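PDB 5ZVE: tRNA (cytosine(72)-C(5))-methyltransferase from Pyrococcus horikoshii, which transfers a methyl group from S-adenosyl-L-methionine to the C5 position of cytosine 72 in several tRNAs. Local coordinates for residues K269-A274 with V317-T322. Residues are numbered along the deposited sequence; the frame is centred on the assembly and turned at random.
Sequences KILLDA and VLVYST. With SAH (S-adenosyl-L-homocysteine), chain C.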
loop_
_atom_site.group_PDB
_atom_site.type_symbol
_atom_site.label_atom_id
_atom_site.label_comp_id
_atom_site.label_asym_id
_atom_site.label_seq_id
_atom_site.Cartn_x
_atom_site.Cartn_y
_atom_site.Cartn_z
ATOM N N LYS A 269 15.766 16.999 -4.490
ATOM C CA LYS A 269 14.866 15.881 -4.728
ATOM C C LYS A 269 13.690 15.944 -3.780
ATOM O O LYS A 269 13.851 16.063 -2.562
ATOM C CB LYS A 269 15.600 14.543 -4.567
ATOM C CG LYS A 269 16.809 14.386 -5.474
ATOM C CD LYS A 269 16.383 14.086 -6.897
ATOM C CE LYS A 269 17.573 14.076 -7.842
ATOM N NZ LYS A 269 18.644 13.158 -7.386
ATOM N N ILE A 270 12.496 15.864 -4.343
ATOM C CA ILE A 270 11.302 15.788 -3.524
ATOM C C ILE A 270 10.460 14.582 -3.905
ATOM O O ILE A 270 10.144 14.377 -5.079
ATOM C CB ILE A 270 10.448 17.062 -3.645
ATOM C CG1 ILE A 270 11.149 18.242 -2.966
ATOM C CG2 ILE A 270 9.095 16.839 -3.023
ATOM C CD1 ILE A 270 10.333 19.523 -2.978
ATOM N N LEU A 271 10.112 13.778 -2.907
ATOM C CA LEU A 271 9.127 12.727 -3.093
ATOM C C LEU A 271 7.767 13.158 -2.568
ATOM O O LEU A 271 7.634 13.578 -1.416
ATOM C CB LEU A 271 9.564 11.439 -2.397
ATOM C CG LEU A 271 8.472 10.366 -2.367
ATOM C CD1 LEU A 271 8.120 9.936 -3.778
ATOM C CD2 LEU A 271 8.905 9.172 -1.532
ATOM N N LEU A 272 6.758 13.050 -3.422
ATOM C CA LEU A 272 5.396 13.341 -3.011
ATOM C C LEU A 272 4.534 12.101 -3.213
ATOM O O LEU A 272 3.911 11.914 -4.260
ATOM C CB LEU A 272 4.834 14.542 -3.782
ATOM C CG LEU A 272 3.392 14.967 -3.492
ATOM C CD1 LEU A 272 3.140 15.093 -1.997
ATOM C CD2 LEU A 272 3.079 16.281 -4.193
ATOM N N ASP A 273 4.529 11.241 -2.204
ATOM C CA ASP A 273 3.669 10.070 -2.203
ATOM C C ASP A 273 2.367 10.509 -1.555
ATOM O O ASP A 273 2.161 10.339 -0.357
ATOM C CB ASP A 273 4.327 8.915 -1.450
ATOM C CG ASP A 273 3.515 7.641 -1.504
ATOM O OD1 ASP A 273 2.891 7.373 -2.552
ATOM O OD2 ASP A 273 3.507 6.905 -0.494
ATOM N N ALA A 274 1.478 11.058 -2.372
ATOM C CA ALA A 274 0.428 11.939 -1.877
ATOM C C ALA A 274 -0.761 11.189 -1.295
ATOM O O ALA A 274 -1.105 10.101 -1.760
ATOM C CB ALA A 274 -0.033 12.860 -2.996
ATOM N N VAL A 317 14.284 17.640 -8.974
ATOM C CA VAL A 317 13.443 16.535 -9.410
ATOM C C VAL A 317 12.311 16.267 -8.424
ATOM O O VAL A 317 12.526 16.183 -7.211
ATOM C CB VAL A 317 14.263 15.250 -9.591
ATOM C CG1 VAL A 317 13.349 14.067 -9.914
ATOM C CG2 VAL A 317 15.310 15.445 -10.674
ATOM N N LEU A 318 11.101 16.142 -8.954
ATOM C CA LEU A 318 9.953 15.742 -8.150
ATOM C C LEU A 318 9.437 14.388 -8.605
ATOM O O LEU A 318 9.229 14.158 -9.797
ATOM C CB LEU A 318 8.838 16.788 -8.235
ATOM C CG LEU A 318 7.470 16.383 -7.669
ATOM C CD1 LEU A 318 7.503 16.281 -6.156
ATOM C CD2 LEU A 318 6.391 17.360 -8.118
ATOM N N VAL A 319 9.253 13.483 -7.653
ATOM C CA VAL A 319 8.555 12.243 -7.942
ATOM C C VAL A 319 7.205 12.270 -7.244
ATOM O O VAL A 319 7.122 12.392 -6.018
ATOM C CB VAL A 319 9.364 10.996 -7.517
ATOM C CG1 VAL A 319 8.452 9.787 -7.414
ATOM C CG2 VAL A 319 10.482 10.732 -8.512
ATOM N N TYR A 320 6.154 12.174 -8.046
ATOM C CA TYR A 320 4.785 12.156 -7.563
ATOM C C TYR A 320 4.201 10.760 -7.718
ATOM O O TYR A 320 4.271 10.170 -8.795
ATOM C CB TYR A 320 3.956 13.188 -8.329
ATOM C CG TYR A 320 2.487 13.257 -7.985
ATOM C CD1 TYR A 320 2.036 14.020 -6.911
ATOM C CD2 TYR A 320 1.540 12.607 -8.769
ATOM C CE1 TYR A 320 0.683 14.110 -6.610
ATOM C CE2 TYR A 320 0.188 12.689 -8.474
ATOM C CZ TYR A 320 -0.236 13.446 -7.395
ATOM O OH TYR A 320 -1.582 13.529 -7.098
ATOM N N SER A 321 3.648 10.219 -6.639
ATOM C CA SER A 321 3.026 8.904 -6.710
ATOM C C SER A 321 1.722 8.841 -5.924
ATOM O O SER A 321 1.556 9.514 -4.906
ATOM C CB SER A 321 3.993 7.819 -6.214
ATOM O OG SER A 321 4.308 7.975 -4.842
ATOM N N THR A 322 0.797 8.024 -6.412
ATOM C CA THR A 322 -0.431 7.722 -5.687
ATOM C C THR A 322 -0.754 6.238 -5.788
ATOM O O THR A 322 -0.278 5.552 -6.694
ATOM C CB THR A 322 -1.643 8.518 -6.225
ATOM O OG1 THR A 322 -2.064 7.951 -7.473
ATOM C CG2 THR A 322 -1.305 9.995 -6.429
HETATM N N SAH C . 4.692 7.691 1.787
HETATM C CA SAH C . 4.247 6.883 2.917
HETATM C CB SAH C . 2.722 6.787 2.965
HETATM C CG SAH C . 1.955 8.061 2.602
HETATM S SD SAH C . 0.220 7.930 3.098
HETATM C C SAH C . 4.887 5.492 2.944
HETATM O O SAH C . 5.487 5.040 1.969
HETATM O OXT SAH C . 4.823 4.783 3.948
HETATM C "C5'" SAH C . -0.073 9.718 2.988
HETATM C "C4'" SAH C . 0.337 10.501 4.234
HETATM O "O4'" SAH C . 0.091 11.879 4.037
HETATM C "C3'" SAH C . -0.418 10.117 5.500
HETATM O "O3'" SAH C . 0.491 9.574 6.429
HETATM C "C2'" SAH C . -0.962 11.416 6.064
HETATM O "O2'" SAH C . -0.649 11.523 7.431
HETATM C "C1'" SAH C . -0.200 12.470 5.287
HETATM N N9 SAH C . -0.924 13.750 5.132
HETATM C C8 SAH C . -2.247 13.957 4.830
HETATM N N7 SAH C . -2.473 15.292 4.779
HETATM C C5 SAH C . -1.317 15.938 5.045
HETATM C C6 SAH C . -0.984 17.286 5.123
HETATM N N6 SAH C . -1.899 18.230 4.916
HETATM N N1 SAH C . 0.315 17.644 5.417
HETATM C C2 SAH C . 1.273 16.672 5.634
HETATM N N3 SAH C . 0.935 15.337 5.557
HETATM C C4 SAH C . -0.339 14.979 5.266
#
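Asp273 extends its carboxylate with CG anti to the backbone N (chi1 -176°), while Ser321, at chi1 64°, holds OG between its own N and carbonyl carbon; together the two torsions bring Ser321 OG to Asp273 OD1 on the sheet face they share with Leu271 and Val319. Ser321 OG donates to Asp273 OD1 at 2.8 Å, coming from above the carboxylate plane. Asp273 OD2 accepts a hydrogen bond from the amino N of S-adenosyl-L-homocysteine at 2.7 Å and also pairs with Lys211. Ser321, on the next strand, is thus a second-shell residue that is likely to steady the turn of the carboxylate. With an alanine at Asp273, the ligand amino group and Lys211 would probably lose this carboxylate, and Ser321 OG its acceptor across the strands. These are neighbouring parallel strands, 11° apart, in the Rossmann-like sheet of a class I methyltransferase, and helix 291-310 lies in the connection between them. Backbone bonds alternate along the pair; the shortest runs from Leu272 N to Val319 O, 2.7 Å. On the opposite face, against helix 291-310, Leu272 lies alongside Tyr320, Leu272 CD2 meeting the ring edge, near its plane, at Tyr320 CD1, 3.7 Å away. Beside them Leu318 CD1 packs against Ile270 CG2 at 3.6 Å, and Tyr320 OH reaches on to the backbone oxygen of Glu329.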